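Local coordinates for protein UTR4 (Saccharomyces cerevisiae, PDB 2G80), which probably catalyses the enolisation and then the dephosphorylation of 2,3-diketo-5-methylthiopentyl-1-phosphate in the methionine salvage pathway, with magnesium as cofactor, at residues N58-L63 / Q87-I92; S78-D83 / K106-Y111; Q159-N162 / S168-L171; G177-N182 / R198-K203; T227-R232 / A236-G241. All coordinates share one frame; numbering follows the deposited sequence.

The five contacts divide between a helical region and the core of this HAD-type phosphatase. Contacts 1 and 2 lie in the helical region with centres 10 Å apart, and they touch: Ile82 CD1 sits 3.5 Å from His91 CG, and Phe80 CB 3.7 Å from Leu88 CD1. Contacts 4 and 5 both reach the parallel sheet, 24 Å apart between centres. Contact 5 is the nearer to the bound magnesium ion, about 9 Å from the Leu229 side chain against about 14 Å from that of Phe179 in contact 4. Contact 3, a surface loop, has no direct touch with the others; its nearest atoms to contact 4 are about 5 Å away.

Contact 1: N58-L63 / Q87-I92; sequences NKVPQL and QLQAHI
Val60 and Ile92 make the apolar part of this contact, branch against branch: Val60 CG2 lies 3.7 Å from Ile92 CG2, and Val60 CG1 comes to 4.1 Å from the same methyl. The CG2 of Ile92 stands anti to its own backbone N (chi1 -69° for the other branch, CG1), which turns this short branch toward both valine methyls. Val60 CG1 also reaches the aliphatic part of Gln89, 4.0 Å from its CG. Ile92 is buried further by Leu105 and Leu108 of helix 103-118 and by Phe56 and Val64 of helix 46-65.

Helices 46-65 and 85-97 run nearly antiparallel here, at 162°, with the axes of the two short segments 9.8 Å apart. They belong to the all-helical insertion that follows strand 33-36, the position and make-up of a C1-type cap in the HAD superfamily. Helix 46-65 is kinked at this level, where the nitrogens of Pro61 and Gln62 make no bond to the preceding turn.

The second kind of contact is an amide against a proline. The Gln89 chain is extended, CG anti to the backbone N (chi1 -176°), and crosses the Pro61 side chain at about a right angle, laying its amide against the ring. OE1 lies 3.4 Å from Pro61 CA and 3.6 Å from Pro61 CB, while NE2 is 3.8 Å from Pro61 CG. These are packing distances, since no hydrogen bond joins the two segments. Gln89 OE1 instead accepts a hydrogen bond from Gln65 NE2, further along the first helix, which helps to fix the turn of the amide.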
# COMPACT_ATOMS: atom_id res chain seq x y z
N ASN A 58 -17.46 -9.01 -2.05
CA ASN A 58 -18.17 -10.27 -1.73
C ASN A 58 -18.64 -10.31 -0.27
O ASN A 58 -19.66 -10.93 0.02
CB ASN A 58 -17.30 -11.51 -2.01
CG ASN A 58 -16.90 -11.66 -3.51
OD1 ASN A 58 -17.48 -11.04 -4.42
ND2 ASN A 58 -15.86 -12.47 -3.76
N LYS A 59 -17.92 -9.68 0.64
CA LYS A 59 -18.31 -9.61 2.09
C LYS A 59 -19.38 -8.53 2.45
O LYS A 59 -20.08 -8.69 3.43
CB LYS A 59 -17.08 -9.38 2.98
CG LYS A 59 -16.09 -10.53 3.09
CD LYS A 59 -16.67 -11.74 3.84
CE LYS A 59 -15.65 -12.84 4.08
NZ LYS A 59 -15.10 -13.41 2.82
N VAL A 60 -19.51 -7.47 1.64
CA VAL A 60 -20.44 -6.34 1.91
C VAL A 60 -21.92 -6.69 2.21
O VAL A 60 -22.46 -6.21 3.22
CB VAL A 60 -20.34 -5.23 0.77
CG1 VAL A 60 -21.59 -4.28 0.67
CG2 VAL A 60 -19.06 -4.43 0.94
N PRO A 61 -22.58 -7.48 1.33
CA PRO A 61 -23.99 -7.81 1.57
C PRO A 61 -24.32 -8.40 2.96
O PRO A 61 -25.23 -7.90 3.63
CB PRO A 61 -24.30 -8.81 0.46
CG PRO A 61 -23.41 -8.39 -0.63
CD PRO A 61 -22.13 -8.04 0.04
N GLN A 62 -23.54 -9.39 3.39
CA GLN A 62 -23.73 -10.04 4.68
C GLN A 62 -23.61 -9.06 5.85
O GLN A 62 -24.47 -9.03 6.72
CB GLN A 62 -22.72 -11.18 4.85
CG GLN A 62 -22.85 -11.95 6.17
N LEU A 63 -22.55 -8.24 5.85
CA LEU A 63 -22.33 -7.27 6.93
C LEU A 63 -23.37 -6.19 6.98
O LEU A 63 -23.72 -5.76 8.09
CB LEU A 63 -20.97 -6.58 6.83
CG LEU A 63 -19.72 -7.40 7.06
CD1 LEU A 63 -18.53 -6.47 6.81
CD2 LEU A 63 -19.65 -8.00 8.47
N GLN A 87 -30.08 0.66 -0.01
CA GLN A 87 -29.36 1.86 -0.46
C GLN A 87 -27.94 1.88 0.05
O GLN A 87 -27.04 2.25 -0.70
CB GLN A 87 -30.03 3.15 0.00
CG GLN A 87 -31.40 3.40 -0.56
CD GLN A 87 -32.01 4.68 -0.01
OE1 GLN A 87 -31.32 5.50 0.63
NE2 GLN A 87 -33.32 4.86 -0.24
N LEU A 88 -27.75 1.52 1.32
CA LEU A 88 -26.39 1.44 1.89
C LEU A 88 -25.50 0.40 1.18
O LEU A 88 -24.34 0.67 0.87
CB LEU A 88 -26.42 1.18 3.40
CG LEU A 88 -25.06 1.06 4.11
CD1 LEU A 88 -24.22 2.29 3.91
CD2 LEU A 88 -25.29 0.79 5.60
N GLN A 89 -26.06 -0.77 0.91
CA GLN A 89 -25.34 -1.83 0.21
C GLN A 89 -24.94 -1.32 -1.17
O GLN A 89 -23.75 -1.33 -1.50
CB GLN A 89 -26.17 -3.12 0.12
CG GLN A 89 -25.41 -4.28 -0.52
CD GLN A 89 -26.19 -5.58 -0.54
OE1 GLN A 89 -26.67 -6.04 0.49
NE2 GLN A 89 -26.30 -6.19 -1.73
N ALA A 90 -25.92 -0.83 -1.93
CA ALA A 90 -25.68 -0.28 -3.28
C ALA A 90 -24.65 0.88 -3.31
O ALA A 90 -23.79 0.93 -4.20
CB ALA A 90 -27.01 0.16 -3.92
N HIS A 91 -24.73 1.78 -2.33
CA HIS A 91 -23.80 2.93 -2.21
C HIS A 91 -22.34 2.48 -1.98
O HIS A 91 -21.44 3.00 -2.63
CB HIS A 91 -24.24 3.85 -1.07
CG HIS A 91 -23.35 5.04 -0.84
ND1 HIS A 91 -23.40 6.17 -1.63
CD2 HIS A 91 -22.43 5.30 0.13
CE1 HIS A 91 -22.52 7.06 -1.17
NE2 HIS A 91 -21.93 6.56 -0.10
N ILE A 92 -22.12 1.52 -1.08
CA ILE A 92 -20.76 0.99 -0.78
C ILE A 92 -20.15 0.37 -2.02
O ILE A 92 -19.02 0.65 -2.35
CB ILE A 92 -20.78 -0.02 0.40
CG1 ILE A 92 -21.11 0.71 1.72
CG2 ILE A 92 -19.44 -0.79 0.54
CD1 ILE A 92 -21.53 -0.23 2.88

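Contact 2: S78-D83 / K106-Y111; sequences SQFHID and KQLQGY
Gln107 is the first residue of segment 106-111 to meet segment 78-83. Its side chain approaches that of Gln79, but the nearest atoms are the two oxygens, Gln107 OE1 and Gln79 OE1, at 4.4 Å, so the two amides are neighbours without a bond between them.

Leu108 follows and makes the apolar part of the contact. Its CD2 methyl comes to the edge of the Phe80 ring, near the ring plane, 4.1 Å from Phe80 CE2, and the two side chains cross at about a right angle. Leu108 CG is anti to the backbone N (chi1 -172°), which extends the isobutyl group toward the ring. Phe80 is the third residue of a type I turn from Ser78 to His81, where His81 N donates to Ser78 O at 3.0 Å, and the far end of its ring reaches the helix. His81, with a phi of 63°, is the first residue to leave helical phi/psi. Leu108 is buried by Val73, Ile76 and Leu77 of helix 72-78 and by Phe56 of helix 46-65.

Gln109 turns to another side of its helix. Its OE1 accepts from Lys106 NZ at 3.2 Å, in the amide plane and on a lone pair, a bond within one turn. Tyr111, further along, leans on Val73.

The Phe80 ring, packed also on Leu88 and Leu95, lies between helices 85-97 and 103-118, in the small helical bundle that forms the C1-type cap of HAD phosphatases.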
# COMPACT_ATOMS: atom_id res chain seq x y z
N SER A 78 -22.75 3.25 10.29
CA SER A 78 -23.58 4.41 10.59
C SER A 78 -23.00 5.73 10.05
O SER A 78 -23.76 6.62 9.71
CB SER A 78 -23.86 4.54 12.10
OG SER A 78 -22.64 4.79 12.79
N GLN A 79 -21.67 5.82 9.94
CA GLN A 79 -21.01 7.03 9.40
C GLN A 79 -21.16 7.28 7.88
O GLN A 79 -20.64 8.26 7.37
CB GLN A 79 -19.55 7.09 9.83
CG GLN A 79 -19.44 7.24 11.36
CD GLN A 79 -18.10 7.77 11.81
OE1 GLN A 79 -17.05 7.30 11.38
NE2 GLN A 79 -18.12 8.75 12.72
N PHE A 80 -21.83 6.37 7.17
CA PHE A 80 -22.25 6.62 5.78
C PHE A 80 -23.51 7.48 5.77
O PHE A 80 -23.78 8.13 4.76
CB PHE A 80 -22.50 5.34 4.99
CG PHE A 80 -21.27 4.58 4.66
CD1 PHE A 80 -20.39 5.08 3.69
CD2 PHE A 80 -20.97 3.38 5.30
CE1 PHE A 80 -19.23 4.38 3.34
CE2 PHE A 80 -19.84 2.67 4.96
CZ PHE A 80 -18.95 3.17 3.97
N HIS A 81 -24.26 7.47 6.88
CA HIS A 81 -25.52 8.22 7.05
C HIS A 81 -26.65 7.82 6.11
O HIS A 81 -27.45 8.67 5.70
CB HIS A 81 -25.28 9.77 7.06
CG HIS A 81 -24.23 10.19 8.04
ND1 HIS A 81 -24.41 10.09 9.40
CD2 HIS A 81 -22.97 10.65 7.85
CE1 HIS A 81 -23.31 10.49 10.01
NE2 HIS A 81 -22.43 10.85 9.10
N ILE A 82 -26.72 6.53 5.80
CA ILE A 82 -27.76 5.92 4.96
C ILE A 82 -28.40 4.80 5.80
O ILE A 82 -27.75 3.78 6.07
CB ILE A 82 -27.21 5.31 3.66
CG1 ILE A 82 -26.47 6.36 2.83
CG2 ILE A 82 -28.36 4.66 2.86
CD1 ILE A 82 -25.67 5.77 1.67
N ASP A 83 -29.66 4.99 6.17
CA ASP A 83 -30.40 4.05 7.00
C ASP A 83 -30.97 2.85 6.25
O ASP A 83 -31.01 1.74 6.82
CB ASP A 83 -31.53 4.77 7.75
CG ASP A 83 -31.01 5.89 8.67
OD1 ASP A 83 -29.79 5.91 8.99
OD2 ASP A 83 -31.82 6.75 9.06
N LYS A 106 -12.69 3.25 3.60
CA LYS A 106 -11.36 2.74 3.98
C LYS A 106 -11.33 2.06 5.33
O LYS A 106 -10.63 1.05 5.49
CB LYS A 106 -10.27 3.82 3.90
CG LYS A 106 -10.13 4.55 2.53
CD LYS A 106 -10.30 3.60 1.35
CE LYS A 106 -10.02 4.19 -0.02
NZ LYS A 106 -10.19 3.05 -1.01
N GLN A 107 -12.08 2.60 6.29
CA GLN A 107 -12.22 1.96 7.58
C GLN A 107 -12.99 0.66 7.45
O GLN A 107 -12.60 -0.34 8.05
CB GLN A 107 -12.95 2.85 8.57
CG GLN A 107 -12.14 4.05 9.00
CD GLN A 107 -12.97 4.99 9.80
OE1 GLN A 107 -13.69 4.57 10.71
NE2 GLN A 107 -12.90 6.27 9.47
N LEU A 108 -14.09 0.67 6.70
CA LEU A 108 -14.86 -0.56 6.52
C LEU A 108 -14.00 -1.64 5.84
O LEU A 108 -14.05 -2.80 6.26
CB LEU A 108 -16.13 -0.30 5.74
CG LEU A 108 -17.11 -1.46 5.64
CD1 LEU A 108 -17.60 -1.89 7.03
CD2 LEU A 108 -18.25 -1.06 4.72
N GLN A 109 -13.25 -1.22 4.81
CA GLN A 109 -12.25 -2.06 4.13
C GLN A 109 -11.18 -2.61 5.07
O GLN A 109 -10.85 -3.77 4.98
CB GLN A 109 -11.57 -1.27 3.01
CG GLN A 109 -12.49 -1.12 1.84
CD GLN A 109 -11.95 -0.28 0.71
OE1 GLN A 109 -11.10 0.59 0.89
NE2 GLN A 109 -12.49 -0.53 -0.49
N GLY A 110 -10.67 -1.75 5.96
CA GLY A 110 -9.70 -2.12 6.96
C GLY A 110 -10.22 -3.23 7.85
O GLY A 110 -9.52 -4.22 8.07
N TYR A 111 -11.44 -3.05 8.35
CA TYR A 111 -12.10 -4.02 9.21
C TYR A 111 -12.25 -5.40 8.52
O TYR A 111 -11.92 -6.43 9.09
CB TYR A 111 -13.48 -3.47 9.63
CG TYR A 111 -14.28 -4.40 10.48
CD1 TYR A 111 -14.16 -4.37 11.89
CD2 TYR A 111 -15.16 -5.31 9.90
CE1 TYR A 111 -14.89 -5.24 12.68
CE2 TYR A 111 -15.91 -6.20 10.70
CZ TYR A 111 -15.76 -6.16 12.09
OH TYR A 111 -16.50 -7.00 12.87

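Contact 3: Q159-N162 / S168-L171; sequences QDPN and SLDL
Asp160 OD1 accepts a hydrogen bond from Asn162 N at 3.0 Å, an Asx turn formed by the same aspartate that Leu169 packs against from the other segment. Asp160 CG is anti to the backbone N (chi1 -175°), the setting in which OD1 meets Asn162 N. The bond is bent, 141° at the hydrogen, and the donor meets the oxygen from above the carboxylate plane, 53° out of it.

Leu169 spreads its isobutyl group along this turn, its axis oblique to the Asp160 side chain. CG lies 4.1 Å from Asp160 CB, CD1 4.0 Å from Asp160 CA, and CD2 4.2 Å from Asp160 OD2. The CD1 methyl also rests on the proline that follows, 4.2 Å from Pro161 CD. No hydrogen bond joins the two segments, although they come close at Gln159 and Ser168, whose CA atoms are 4.9 Å apart. The carbonyl oxygen of Gln159 is hydrogen-bonded to a polyether molecule, probably carried over from crystallisation.

Both segments belong to the long surface loop between helix 148-156 and strand 177-179. Backbone bonds tie Leu169 to Val158 and Leu171 to Phe155 at the end of that helix, while Pro161 packs on Ala128 and Ile131 of helix 128-136.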
# COMPACT_ATOMS: atom_id res chain seq x y z
N GLN A 159 2.55 -13.22 1.96
CA GLN A 159 2.60 -14.55 1.38
C GLN A 159 4.05 -15.05 1.37
O GLN A 159 4.99 -14.32 0.96
CB GLN A 159 2.03 -14.51 -0.03
CG GLN A 159 2.00 -15.79 -0.76
CD GLN A 159 1.24 -15.66 -2.06
OE1 GLN A 159 1.85 -15.60 -3.13
NE2 GLN A 159 -0.07 -15.58 -1.98
N ASP A 160 4.23 -16.29 1.85
CA ASP A 160 5.53 -16.92 1.91
C ASP A 160 5.87 -17.39 0.49
O ASP A 160 5.20 -18.28 -0.01
CB ASP A 160 5.52 -18.10 2.91
CG ASP A 160 6.89 -18.75 3.09
OD1 ASP A 160 7.85 -18.43 2.35
OD2 ASP A 160 7.00 -19.59 4.00
N PRO A 161 6.92 -16.83 -0.15
CA PRO A 161 7.25 -17.31 -1.52
C PRO A 161 7.58 -18.81 -1.59
O PRO A 161 7.28 -19.45 -2.58
CB PRO A 161 8.47 -16.46 -1.93
CG PRO A 161 8.51 -15.30 -0.95
CD PRO A 161 7.89 -15.81 0.32
N ASN A 162 8.16 -19.35 -0.52
CA ASN A 162 8.47 -20.79 -0.45
C ASN A 162 7.24 -21.71 -0.34
O ASN A 162 7.32 -22.88 -0.71
CB ASN A 162 9.47 -21.06 0.68
CG ASN A 162 10.03 -22.48 0.64
OD1 ASN A 162 10.63 -22.90 -0.36
ND2 ASN A 162 9.80 -23.22 1.72
N SER A 168 1.45 -17.01 6.60
CA SER A 168 1.98 -15.76 6.10
C SER A 168 3.21 -15.33 6.95
O SER A 168 3.47 -15.90 8.00
CB SER A 168 0.92 -14.69 6.16
OG SER A 168 0.46 -14.52 7.50
N LEU A 169 3.97 -14.36 6.45
CA LEU A 169 5.16 -13.81 7.10
C LEU A 169 4.86 -12.39 7.59
O LEU A 169 4.10 -11.66 6.96
CB LEU A 169 6.34 -13.72 6.11
CG LEU A 169 6.69 -14.98 5.33
CD1 LEU A 169 7.77 -14.68 4.35
CD2 LEU A 169 7.09 -16.11 6.29
N ASP A 170 5.49 -12.00 8.69
CA ASP A 170 5.34 -10.66 9.25
C ASP A 170 6.64 -9.91 8.95
O ASP A 170 7.73 -10.30 9.40
CB ASP A 170 5.08 -10.75 10.76
CG ASP A 170 4.79 -9.39 11.41
OD1 ASP A 170 4.74 -8.32 10.74
OD2 ASP A 170 4.58 -9.37 12.63
N LEU A 171 6.52 -8.84 8.16
CA LEU A 171 7.65 -7.96 7.86
C LEU A 171 7.65 -6.67 8.68
O LEU A 171 8.57 -5.88 8.51
CB LEU A 171 7.66 -7.61 6.38
CG LEU A 171 7.71 -8.76 5.35
CD1 LEU A 171 8.02 -8.12 3.98
CD2 LEU A 171 8.74 -9.82 5.70

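Contact 4: G177-N182 / R198-K203; sequences GYFDIN and RDIGAK
Strand 177-179, at one edge of the parallel sheet of the HAD core, meets here the end of helix 190-200, part of the crossover that leads on to strand 207-211. Phe179 carries the contact from the strand, and Asp199 and Ile200 carry it from the last turn of the helix.

The methylene of Asp199 comes to the edge of the Phe179 ring, near its plane, with CB 3.7 Å from Phe179 CE1. Asp199 OD2 is equally near that ring carbon, at 3.7 Å, and the carboxylate and ring planes lie only 8° apart. Further round the ring, Ile200 CG1 packs obliquely, 4.0 Å from Phe179 CE2. Phe179 CG is anti to the carbonyl carbon (chi1 -62°), a setting that turns the ring out of the strand toward the helix. Tyr143 of strand 140-143 also touches the ring, while Ile200 goes on to Phe141 and Thr33. Gly201, with positive phi, is the first residue past the helix.

The Phe179 side chain is about 8 Å from those of Ser144 and Lys187, both predicted to bind substrate.

Asp199 OD1 is held by Arg198 NH1 in a salt bridge of 3.2 Å; the oxygen lies in the guanidinium plane, but the donor comes from above the carboxylate plane, 44° out of it. One carboxylate oxygen thus faces a positive charge while the other lies beside the C-H edge of the ring at CE1. Arg198 probably favours the ionised carboxylate, an effect that the C-terminal end of the helix would probably oppose.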
# COMPACT_ATOMS: atom_id res chain seq x y z
N GLY A 177 9.28 2.69 9.25
CA GLY A 177 8.24 3.70 9.23
C GLY A 177 7.37 3.62 8.00
O GLY A 177 7.71 2.96 7.04
N TYR A 178 6.25 4.31 8.07
CA TYR A 178 5.21 4.30 7.06
C TYR A 178 4.74 5.71 6.86
O TYR A 178 4.57 6.42 7.83
CB TYR A 178 4.00 3.48 7.55
CG TYR A 178 4.35 2.10 8.03
CD1 TYR A 178 4.70 1.88 9.37
CD2 TYR A 178 4.33 1.02 7.17
CE1 TYR A 178 5.05 0.58 9.82
CE2 TYR A 178 4.68 -0.29 7.61
CZ TYR A 178 5.05 -0.47 8.94
OH TYR A 178 5.39 -1.72 9.38
N PHE A 179 4.51 6.08 5.61
CA PHE A 179 3.97 7.38 5.25
C PHE A 179 2.78 7.22 4.29
O PHE A 179 2.76 6.31 3.46
CB PHE A 179 5.06 8.27 4.61
CG PHE A 179 6.21 8.56 5.54
CD1 PHE A 179 6.09 9.53 6.52
CD2 PHE A 179 7.42 7.87 5.42
CE1 PHE A 179 7.15 9.81 7.41
CE2 PHE A 179 8.50 8.15 6.29
CZ PHE A 179 8.35 9.11 7.30
N ASP A 180 1.79 8.09 4.44
CA ASP A 180 0.63 8.09 3.54
C ASP A 180 0.33 9.54 3.09
O ASP A 180 1.05 10.49 3.44
CB ASP A 180 -0.57 7.30 4.16
CG ASP A 180 -1.17 7.97 5.42
OD1 ASP A 180 -1.11 9.20 5.59
OD2 ASP A 180 -1.75 7.25 6.25
N ILE A 181 -0.74 9.68 2.32
CA ILE A 181 -1.18 11.00 1.81
C ILE A 181 -1.52 11.94 2.97
O ILE A 181 -1.21 13.11 2.90
CB ILE A 181 -2.41 10.89 0.88
CG1 ILE A 181 -2.17 9.91 -0.29
CG2 ILE A 181 -2.90 12.30 0.38
CD1 ILE A 181 -0.93 10.10 -1.05
N ASN A 182 -2.14 11.40 4.02
CA ASN A 182 -2.52 12.18 5.21
C ASN A 182 -1.34 12.61 6.05
O ASN A 182 -1.34 13.73 6.52
CB ASN A 182 -3.54 11.42 6.09
CG ASN A 182 -4.89 11.19 5.37
OD1 ASN A 182 -5.15 11.72 4.30
ND2 ASN A 182 -5.76 10.39 5.99
N ARG A 198 12.19 15.38 6.66
CA ARG A 198 12.08 15.91 8.04
C ARG A 198 11.85 14.77 9.04
O ARG A 198 12.58 14.66 10.02
CB ARG A 198 10.90 16.87 8.17
CG ARG A 198 10.88 17.68 9.43
CD ARG A 198 9.50 17.86 10.01
NE ARG A 198 8.56 18.50 9.10
CZ ARG A 198 7.47 17.96 8.54
NH1 ARG A 198 7.06 16.71 8.74
NH2 ARG A 198 6.74 18.74 7.74
N ASP A 199 10.86 13.92 8.75
CA ASP A 199 10.49 12.79 9.65
C ASP A 199 11.52 11.65 9.63
O ASP A 199 11.69 11.00 10.64
CB ASP A 199 9.08 12.25 9.32
CG ASP A 199 7.97 13.31 9.53
OD1 ASP A 199 8.13 14.18 10.41
OD2 ASP A 199 6.92 13.24 8.84
N ILE A 200 12.15 11.41 8.49
CA ILE A 200 13.23 10.42 8.37
C ILE A 200 14.51 10.90 9.11
O ILE A 200 15.16 10.12 9.79
CB ILE A 200 13.48 10.05 6.84
CG1 ILE A 200 12.43 9.03 6.38
CG2 ILE A 200 14.85 9.45 6.56
CD1 ILE A 200 12.61 8.59 4.90
N GLY A 201 14.85 12.19 8.98
CA GLY A 201 16.09 12.71 9.55
C GLY A 201 17.22 12.08 8.75
O GLY A 201 17.93 11.19 9.25
N ALA A 202 17.27 12.44 7.48
CA ALA A 202 18.33 11.97 6.59
C ALA A 202 18.57 13.01 5.53
O ALA A 202 17.63 13.72 5.13
CB ALA A 202 17.97 10.64 5.95
N LYS A 203 19.82 13.15 5.10
CA LYS A 203 20.18 14.07 4.02
C LYS A 203 19.56 13.47 2.78
O LYS A 203 19.64 12.26 2.61
CB LYS A 203 21.71 14.17 3.83
CG LYS A 203 22.46 14.79 4.99

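Contact 5: T227-R232 / A236-G241; sequences TGLASR and APVPDG
Strand 227-230 runs out into the loop that doubles back as segment 236-241, and at Ser231 and Val238 the two backbones approach to 7.7 Å between CA atoms, with no direct hydrogen bond across.

Leu229 and Val238 reach toward each other tip to tip. A single methyl of the leucine, CD2, meets both valine branches, 4.1 Å from Val238 CG1 and 4.1 Å from Val238 CG2. With Val238 CG1 anti to its backbone N (chi1 174°), the CG2 methyl is directed to the Ser231 side as well, 4.0 Å from Ser231 OG. That hydroxyl's polar contact is with a water: Ser231 OG lies 2.6 Å from it, and the same water donates to Ala236 O at 3.3 Å, so the segments are bridged through solvent beside the apolar pair.

Val238 and Ser231 both rest on Val246 of strand 246-247, and Leu229 is covered by Leu217 of helix 214-221 and by Tyr244. Leu229 pairs through its backbone with Gln245 and Tyr247.

The Leu229 side chain is about 5 Å from that of Asp212, which binds magnesium together with Asp37 and Glu39, so this loop packs close to the metal site, at the C-terminal ends of the parallel strands, where HAD phosphatases of the Rossmann-like fold place their active site.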
# COMPACT_ATOMS: atom_id res chain seq x y z
N THR A 227 16.57 8.46 -7.14
CA THR A 227 15.39 7.81 -7.66
C THR A 227 15.76 6.58 -8.46
O THR A 227 16.84 6.53 -9.06
CB THR A 227 14.64 8.76 -8.64
OG1 THR A 227 15.56 9.17 -9.67
CG2 THR A 227 14.16 9.97 -7.93
N GLY A 228 14.85 5.61 -8.47
CA GLY A 228 14.99 4.37 -9.27
C GLY A 228 13.61 3.96 -9.74
O GLY A 228 12.66 4.00 -8.93
N LEU A 229 13.48 3.63 -11.03
CA LEU A 229 12.19 3.24 -11.63
C LEU A 229 12.00 1.73 -11.51
O LEU A 229 12.74 0.96 -12.13
CB LEU A 229 12.08 3.67 -13.10
CG LEU A 229 10.72 3.47 -13.81
CD1 LEU A 229 9.57 4.24 -13.14
CD2 LEU A 229 10.82 3.88 -15.28
N ALA A 230 11.04 1.31 -10.69
CA ALA A 230 10.74 -0.11 -10.51
C ALA A 230 9.94 -0.61 -11.72
O ALA A 230 8.97 0.04 -12.14
CB ALA A 230 9.99 -0.37 -9.19
N SER A 231 10.37 -1.74 -12.28
CA SER A 231 9.70 -2.39 -13.38
C SER A 231 9.37 -3.82 -12.97
O SER A 231 10.26 -4.57 -12.62
CB SER A 231 10.59 -2.40 -14.62
OG SER A 231 9.81 -2.71 -15.74
N ARG A 232 8.08 -4.16 -12.98
CA ARG A 232 7.61 -5.47 -12.57
C ARG A 232 6.59 -5.95 -13.60
O ARG A 232 5.93 -5.10 -14.23
CB ARG A 232 6.87 -5.38 -11.22
CG ARG A 232 7.67 -4.90 -10.04
CD ARG A 232 8.78 -5.85 -9.70
NE ARG A 232 9.42 -5.52 -8.44
CZ ARG A 232 10.28 -6.31 -7.80
NH1 ARG A 232 10.63 -7.48 -8.30
NH2 ARG A 232 10.78 -5.93 -6.63
N ALA A 236 2.68 -0.71 -16.24
CA ALA A 236 2.61 0.01 -17.52
C ALA A 236 4.02 -0.03 -18.17
O ALA A 236 5.03 -0.03 -17.43
CB ALA A 236 2.15 1.45 -17.30
N PRO A 237 4.11 -0.10 -19.51
CA PRO A 237 5.44 -0.19 -20.12
C PRO A 237 6.35 1.03 -19.87
O PRO A 237 5.86 2.14 -19.66
CB PRO A 237 5.14 -0.35 -21.63
CG PRO A 237 3.71 -0.77 -21.70
CD PRO A 237 3.05 -0.09 -20.55
N VAL A 238 7.66 0.77 -19.87
CA VAL A 238 8.67 1.81 -19.72
C VAL A 238 8.99 2.32 -21.14
O VAL A 238 9.41 1.52 -21.99
CB VAL A 238 9.95 1.26 -19.04
CG1 VAL A 238 11.07 2.32 -19.03
CG2 VAL A 238 9.64 0.80 -17.64
N PRO A 239 8.75 3.63 -21.41
CA PRO A 239 9.14 4.17 -22.75
C PRO A 239 10.66 4.07 -23.00
O PRO A 239 11.44 4.29 -22.06
CB PRO A 239 8.71 5.64 -22.70
CG PRO A 239 7.74 5.74 -21.56
CD PRO A 239 8.11 4.67 -20.58
N ASP A 240 11.05 3.72 -24.23
CA ASP A 240 12.48 3.62 -24.65
C ASP A 240 13.30 4.87 -24.32
O ASP A 240 14.46 4.75 -23.88
CB ASP A 240 12.59 3.33 -26.16
N GLY A 241 12.71 6.04 -24.53
CA GLY A 241 13.35 7.33 -24.23
C GLY A 241 12.88 7.84 -22.88
O GLY A 241 11.87 8.56 -22.82
O HOH W 1 7.42 -1.98 -16.34